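Side-chain contacts in sensor protein (Geobacter sulfurreducens, PDB 3H7M), which is the sensor domain of a membrane-bound histidine kinase, built like a periplasmic solute-binding protein and probably controlling ATP-dependent phosphorylation of a protein histidine: residues A[24-29]-A[226-231]; A[210-215]-A[219-224]. All blocks are in the same frame, centred on the assembly; numbering follows the deposited sequence. Where two conformers were deposited one is given.

Interaction 1. Residues A[24-29]-A[226-231]; sequences YEFIDQ and AKWLGV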
loop_
_atom_site.group_PDB
_atom_site.type_symbol
_atom_site.label_atom_id
_atom_site.label_comp_id
_atom_site.label_asym_id
_atom_site.label_seq_id
_atom_site.Cartn_x
_atom_site.Cartn_y
_atom_site.Cartn_z
ATOM N N TYR A 24 3.961 -3.923 4.221
ATOM C CA TYR A 24 2.577 -3.797 4.660
ATOM C C TYR A 24 1.810 -5.089 4.563
ATOM O O TYR A 24 1.159 -5.498 5.524
ATOM C CB TYR A 24 1.853 -2.707 3.876
ATOM C CG TYR A 24 2.485 -1.348 4.083
ATOM C CD1 TYR A 24 2.645 -0.829 5.353
ATOM C CD2 TYR A 24 2.986 -0.617 3.012
ATOM C CE1 TYR A 24 3.296 0.388 5.562
ATOM C CE2 TYR A 24 3.643 0.595 3.212
ATOM C CZ TYR A 24 3.793 1.089 4.484
ATOM O OH TYR A 24 4.427 2.300 4.673
ATOM N N GLU A 25 1.875 -5.723 3.401
ATOM C CA GLU A 25 1.194 -6.990 3.196
ATOM C C GLU A 25 1.829 -7.772 2.062
ATOM O O GLU A 25 2.215 -7.196 1.039
ATOM C CB GLU A 25 -0.297 -6.771 2.904
ATOM C CG GLU A 25 -0.606 -5.827 1.752
ATOM C CD GLU A 25 -2.075 -5.467 1.693
ATOM O OE1 GLU A 25 -2.713 -5.490 2.760
ATOM O OE2 GLU A 25 -2.590 -5.140 0.596
ATOM N N PHE A 26 1.934 -9.087 2.246
ATOM C CA PHE A 26 2.517 -9.938 1.231
ATOM C C PHE A 26 2.488 -11.404 1.619
ATOM O O PHE A 26 2.516 -11.754 2.803
ATOM C CB PHE A 26 3.972 -9.526 0.972
ATOM C CG PHE A 26 4.865 -9.665 2.172
ATOM C CD1 PHE A 26 5.623 -10.812 2.364
ATOM C CD2 PHE A 26 4.931 -8.649 3.133
ATOM C CE1 PHE A 26 6.450 -10.963 3.509
ATOM C CE2 PHE A 26 5.749 -8.775 4.287
ATOM C CZ PHE A 26 6.507 -9.935 4.471
ATOM N N ILE A 27 2.424 -12.255 0.601
ATOM C CA ILE A 27 2.458 -13.692 0.806
ATOM C C ILE A 27 3.948 -13.961 0.926
ATOM O O ILE A 27 4.707 -13.565 0.043
ATOM C CB ILE A 27 1.903 -14.446 -0.417
ATOM C CG1 ILE A 27 0.389 -14.244 -0.505
ATOM C CG2 ILE A 27 2.260 -15.910 -0.321
ATOM C CD1 ILE A 27 -0.265 -14.958 -1.668
ATOM N N ASP A 28 4.375 -14.598 2.014
ATOM C CA ASP A 28 5.795 -14.862 2.209
ATOM C C ASP A 28 6.297 -16.142 1.529
ATOM O O ASP A 28 5.523 -16.908 0.943
ATOM C CB ASP A 28 6.149 -14.886 3.708
ATOM C CG ASP A 28 5.500 -16.052 4.475
ATOM O OD1 ASP A 28 4.924 -16.967 3.847
ATOM O OD2 ASP A 28 5.589 -16.054 5.726
ATOM N N GLN A 29 7.605 -16.352 1.608
ATOM C CA GLN A 29 8.253 -17.503 0.999
ATOM C C GLN A 29 7.550 -18.811 1.340
ATOM O O GLN A 29 7.498 -19.723 0.512
ATOM C CB GLN A 29 9.728 -17.571 1.428
ATOM C CG GLN A 29 9.972 -17.958 2.894
ATOM C CD GLN A 29 9.508 -16.904 3.899
ATOM O OE1 GLN A 29 9.511 -17.143 5.110
ATOM N NE2 GLN A 29 9.116 -15.734 3.401
ATOM N N ALA A 226 6.223 -0.937 15.925
ATOM C CA ALA A 226 7.652 -0.879 16.188
ATOM C C ALA A 226 8.396 -2.035 15.510
ATOM O O ALA A 226 9.566 -1.915 15.181
ATOM C CB ALA A 226 7.907 -0.890 17.689
ATOM N N LYS A 227 7.703 -3.151 15.302
ATOM C CA LYS A 227 8.305 -4.321 14.670
ATOM C C LYS A 227 8.798 -4.008 13.260
ATOM O O LYS A 227 9.899 -4.413 12.870
ATOM C CB LYS A 227 7.290 -5.473 14.621
ATOM C CG LYS A 227 7.756 -6.733 13.889
ATOM C CD LYS A 227 6.719 -7.854 14.024
ATOM C CE LYS A 227 7.177 -9.172 13.386
ATOM N NZ LYS A 227 6.137 -10.226 13.565
ATOM N N TRP A 228 7.979 -3.282 12.504
ATOM C CA TRP A 228 8.315 -2.927 11.137
ATOM C C TRP A 228 8.931 -1.535 10.996
ATOM O O TRP A 228 8.217 -0.530 10.880
ATOM C CB TRP A 228 7.077 -3.077 10.273
ATOM C CG TRP A 228 6.332 -4.367 10.566
ATOM C CD1 TRP A 228 5.442 -4.583 11.572
ATOM C CD2 TRP A 228 6.409 -5.604 9.830
ATOM N NE1 TRP A 228 4.944 -5.872 11.509
ATOM C CE2 TRP A 228 5.519 -6.522 10.454
ATOM C CE3 TRP A 228 7.140 -6.026 8.704
ATOM C CZ2 TRP A 228 5.337 -7.830 9.995
ATOM C CZ3 TRP A 228 6.958 -7.342 8.239
ATOM C CH2 TRP A 228 6.059 -8.224 8.889
ATOM N N LEU A 229 10.271 -1.505 11.003
ATOM C CA LEU A 229 11.059 -0.272 10.897
ATOM C C LEU A 229 10.625 0.646 9.766
ATOM O O LEU A 229 10.398 0.194 8.639
ATOM C CB LEU A 229 12.531 -0.603 10.697
ATOM C CG LEU A 229 13.234 -1.337 11.834
ATOM C CD1 LEU A 229 14.474 -1.979 11.292
ATOM C CD2 LEU A 229 13.569 -0.374 12.967
ATOM N N GLY A 230 10.515 1.934 10.078
ATOM C CA GLY A 230 10.134 2.912 9.074
ATOM C C GLY A 230 8.640 3.132 8.931
ATOM O O GLY A 230 8.210 4.132 8.339
ATOM N N VAL A 231 7.846 2.194 9.445
ATOM C CA VAL A 231 6.392 2.319 9.372
ATOM C C VAL A 231 5.974 3.467 10.303
ATOM O O VAL A 231 6.255 3.465 11.501
ATOM C CB VAL A 231 5.698 0.992 9.756
ATOM C CG1 VAL A 231 4.184 1.174 9.792
ATOM C CG2 VAL A 231 6.042 -0.071 8.746
#
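Two apolar touches join segment 24-29, strand 25-27 and the residue before it, to the turn that follows helix 220-227: Y24 meets V231, and F26 meets W228. In the first, the ring atom CE1 of Y24 lies 4.2 Å from the methyl CG2 of V231, which approaches the ring obliquely. The CA-CB bond of Y24 heads away from the turn, and the length of the phenol ring carries its far half back to the valine. V231 is compact and branched at CB, so a methyl is held close to the backbone and reaches the Y24 ring. In the second, CE2 of F26 comes within 4.4 Å of CZ3 of W228, at the edge of the phenylalanine ring and near its plane. With CG beside both the backbone N and the carbonyl carbon (chi1 62°), the F26 ring leans toward the tryptophan.

Polar groups work within each segment or elsewhere. A type II turn from W228 to V231 is closed by V231 N donating to W228 O at 3.1 Å, and G230 suits its positive phi of 89°. Y24 and E25 form a classic beta bulge opposite Y21, while the E25 carboxylate is held by D18 N, Q75 and N37.

Helix 36-48 lies alongside through Y36 and E39, and Y24 also touches V167 and P168 of helix 166-175. Large rings suit these places in the solute-binding-protein-like sensor domain because they span the gap from the small antiparallel sheet to the turn. With no hydrogen bond across the segments and just 126 Å² buried, the contact rests on dispersion and the hydrophobic effect at near-contact distances, without the directional hold of polar bonds.

Interaction 2. Residues A[210-215]-A[219-224]; sequences EGLAIL and GQYEAI
The carbonyl oxygen of L215 is gripped by several groups where helix 202-218 gives way to helix 220-227. Y221 N donates to it at 3.1 Å in a fairly straight bond (163°), arriving well above the carbonyl plane, and G219 N adds a weak bond. A water donates to the same oxygen at 3.3 Å and accepts from E222 N, so it bridges the last turn of helix 202-218 and the first turn of helix 220-227. G219, at the N-cap, has a positive phi that glycine takes easily.

Apolar groups fill in around this joint. CB of L215 meets CB of Y221 at 4.0 Å, and L215 CD2 packs on Q220 CB at 3.8 Å. The same methyl lies beside the amide oxygen OE1 of Q220. With CG swung opposite the backbone N (chi1 170°), the Y221 ring brings its CD1 to within 4.3 Å of L212 CD1, which approaches obliquely. R216 makes a cation-pi contact with this ring.

The two short helical segments meet at 82°, an almost perpendicular corner. Helix 36-48 packs against it through I44, A43 and Y36, and H93 O of strand 87-103 gives the buried tyrosine hydroxyl its partner.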
loop_
_atom_site.group_PDB
_atom_site.type_symbol
_atom_site.label_atom_id
_atom_site.label_comp_id
_atom_site.label_asym_id
_atom_site.label_seq_id
_atom_site.Cartn_x
_atom_site.Cartn_y
_atom_site.Cartn_z
ATOM N N GLU A 210 -13.288 0.477 15.407
ATOM C CA GLU A 210 -13.286 0.243 16.839
ATOM C C GLU A 210 -12.063 -0.602 17.235
ATOM O O GLU A 210 -11.377 -0.307 18.224
ATOM C CB GLU A 210 -14.591 -0.469 17.218
ATOM C CG GLU A 210 -15.006 -0.323 18.670
ATOM C CD GLU A 210 -16.317 -1.045 18.982
ATOM O OE1 GLU A 210 -17.225 -1.050 18.117
ATOM O OE2 GLU A 210 -16.443 -1.599 20.096
ATOM N N GLY A 211 -11.796 -1.658 16.465
ATOM C CA GLY A 211 -10.632 -2.488 16.748
ATOM C C GLY A 211 -9.354 -1.648 16.671
ATOM O O GLY A 211 -8.501 -1.704 17.558
ATOM N N LEU A 212 -9.235 -0.835 15.624
ATOM C CA LEU A 212 -8.052 0.016 15.469
ATOM C C LEU A 212 -7.933 0.945 16.658
ATOM O O LEU A 212 -6.863 1.068 17.270
ATOM C CB LEU A 212 -8.147 0.834 14.181
ATOM C CG LEU A 212 -6.953 1.703 13.797
ATOM C CD1 LEU A 212 -5.642 0.878 13.761
ATOM C CD2 LEU A 212 -7.250 2.290 12.436
ATOM N N ALA A 213 -9.046 1.583 17.008
ATOM C CA ALA A 213 -9.041 2.496 18.134
ATOM C C ALA A 213 -8.621 1.764 19.404
ATOM O O ALA A 213 -7.883 2.303 20.227
ATOM C CB ALA A 213 -10.433 3.120 18.304
ATOM N N ILE A 214 -9.077 0.522 19.557
ATOM C CA ILE A 214 -8.720 -0.237 20.747
ATOM C C ILE A 214 -7.226 -0.529 20.787
ATOM O O ILE A 214 -6.568 -0.282 21.806
ATOM C CB ILE A 214 -9.497 -1.554 20.828
ATOM C CG1 ILE A 214 -10.976 -1.274 21.102
ATOM C CG2 ILE A 214 -8.915 -2.408 21.906
ATOM C CD1 ILE A 214 -11.827 -2.514 21.170
ATOM N N LEU A 215 -6.691 -1.058 19.684
ATOM C CA LEU A 215 -5.232 -1.315 19.609
ATOM C C LEU A 215 -4.423 -0.054 19.961
ATOM O O LEU A 215 -3.403 -0.133 20.643
ATOM C CB LEU A 215 -4.832 -1.784 18.202
ATOM C CG LEU A 215 -5.415 -3.142 17.819
ATOM C CD1 LEU A 215 -4.981 -3.545 16.427
ATOM C CD2 LEU A 215 -5.001 -4.165 18.874
ATOM N N GLY A 219 -1.825 0.045 23.480
ATOM C CA GLY A 219 -0.391 -0.012 23.237
ATOM C C GLY A 219 -0.009 -1.128 22.275
ATOM O O GLY A 219 1.140 -1.221 21.840
ATOM N N GLN A 220 -0.969 -1.968 21.908
ATOM C CA GLN A 220 -0.657 -3.083 21.023
ATOM C C GLN A 220 -0.330 -2.562 19.635
ATOM O O GLN A 220 0.482 -3.146 18.919
ATOM C CB GLN A 220 -1.830 -4.078 20.960
ATOM C CG GLN A 220 -1.379 -5.504 20.751
ATOM C CD GLN A 220 -2.525 -6.483 20.518
ATOM O OE1 GLN A 220 -3.613 -6.380 21.123
ATOM N NE2 GLN A 220 -2.275 -7.462 19.644
ATOM N N TYR A 221 -0.987 -1.470 19.251
ATOM C CA TYR A 221 -0.753 -0.855 17.944
ATOM C C TYR A 221 0.722 -0.475 17.779
ATOM O O TYR A 221 1.357 -0.827 16.783
ATOM C CB TYR A 221 -1.571 0.419 17.791
ATOM C CG TYR A 221 -1.179 1.219 16.572
ATOM C CD1 TYR A 221 -1.649 0.871 15.317
ATOM C CD2 TYR A 221 -0.337 2.334 16.679
ATOM C CE1 TYR A 221 -1.320 1.601 14.194
ATOM C CE2 TYR A 221 0.013 3.075 15.564
ATOM C CZ TYR A 221 -0.489 2.705 14.319
ATOM O OH TYR A 221 -0.202 3.452 13.198
ATOM N N GLU A 222 1.259 0.260 18.747
ATOM C CA GLU A 222 2.652 0.669 18.659
ATOM C C GLU A 222 3.576 -0.549 18.719
ATOM O O GLU A 222 4.600 -0.587 18.039
ATOM C CB GLU A 222 3.005 1.650 19.788
ATOM C CG GLU A 222 2.262 2.995 19.725
ATOM C CD GLU A 222 2.447 3.747 18.408
ATOM O OE1 GLU A 222 3.430 3.470 17.670
ATOM O OE2 GLU A 222 1.604 4.634 18.124
ATOM N N ALA A 223 3.212 -1.543 19.526
ATOM C CA ALA A 223 4.020 -2.755 19.652
ATOM C C ALA A 223 4.146 -3.399 18.299
ATOM O O ALA A 223 5.228 -3.833 17.908
ATOM C CB ALA A 223 3.383 -3.741 20.620
ATOM N N ILE A 224 3.037 -3.447 17.572
ATOM C CA ILE A 224 3.074 -4.046 16.252
ATOM C C ILE A 224 3.846 -3.163 15.296
ATOM O O ILE A 224 4.673 -3.653 14.518
ATOM C CB ILE A 224 1.666 -4.280 15.712
ATOM C CG1 ILE A 224 0.957 -5.350 16.564
ATOM C CG2 ILE A 224 1.745 -4.741 14.269
ATOM C CD1 ILE A 224 -0.543 -5.471 16.345
HETATM O O HOH W 1 -0.693 1.709 20.636
#

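How the interactions relate
After strand 13-18 of the mixed sheet and strand 20-21, the chain passes through 24-29 in the small antiparallel sheet, then through the rest of both sheets and the helices before 226-231 returns to it. Interaction 1 thus closes a loop of 196 residues. Nested inside that loop, near its end, interaction 2 bridges merely three residues, at the corner between helices 202-218 and 220-227. The two contacts share helix 220-227: its start belongs to interaction 2, its end to interaction 1, and their centres lie 16 Å apart. Helix 36-48 borders both, so the helix pair, the turn after it and the residue before strand 25-27 share one neighbour.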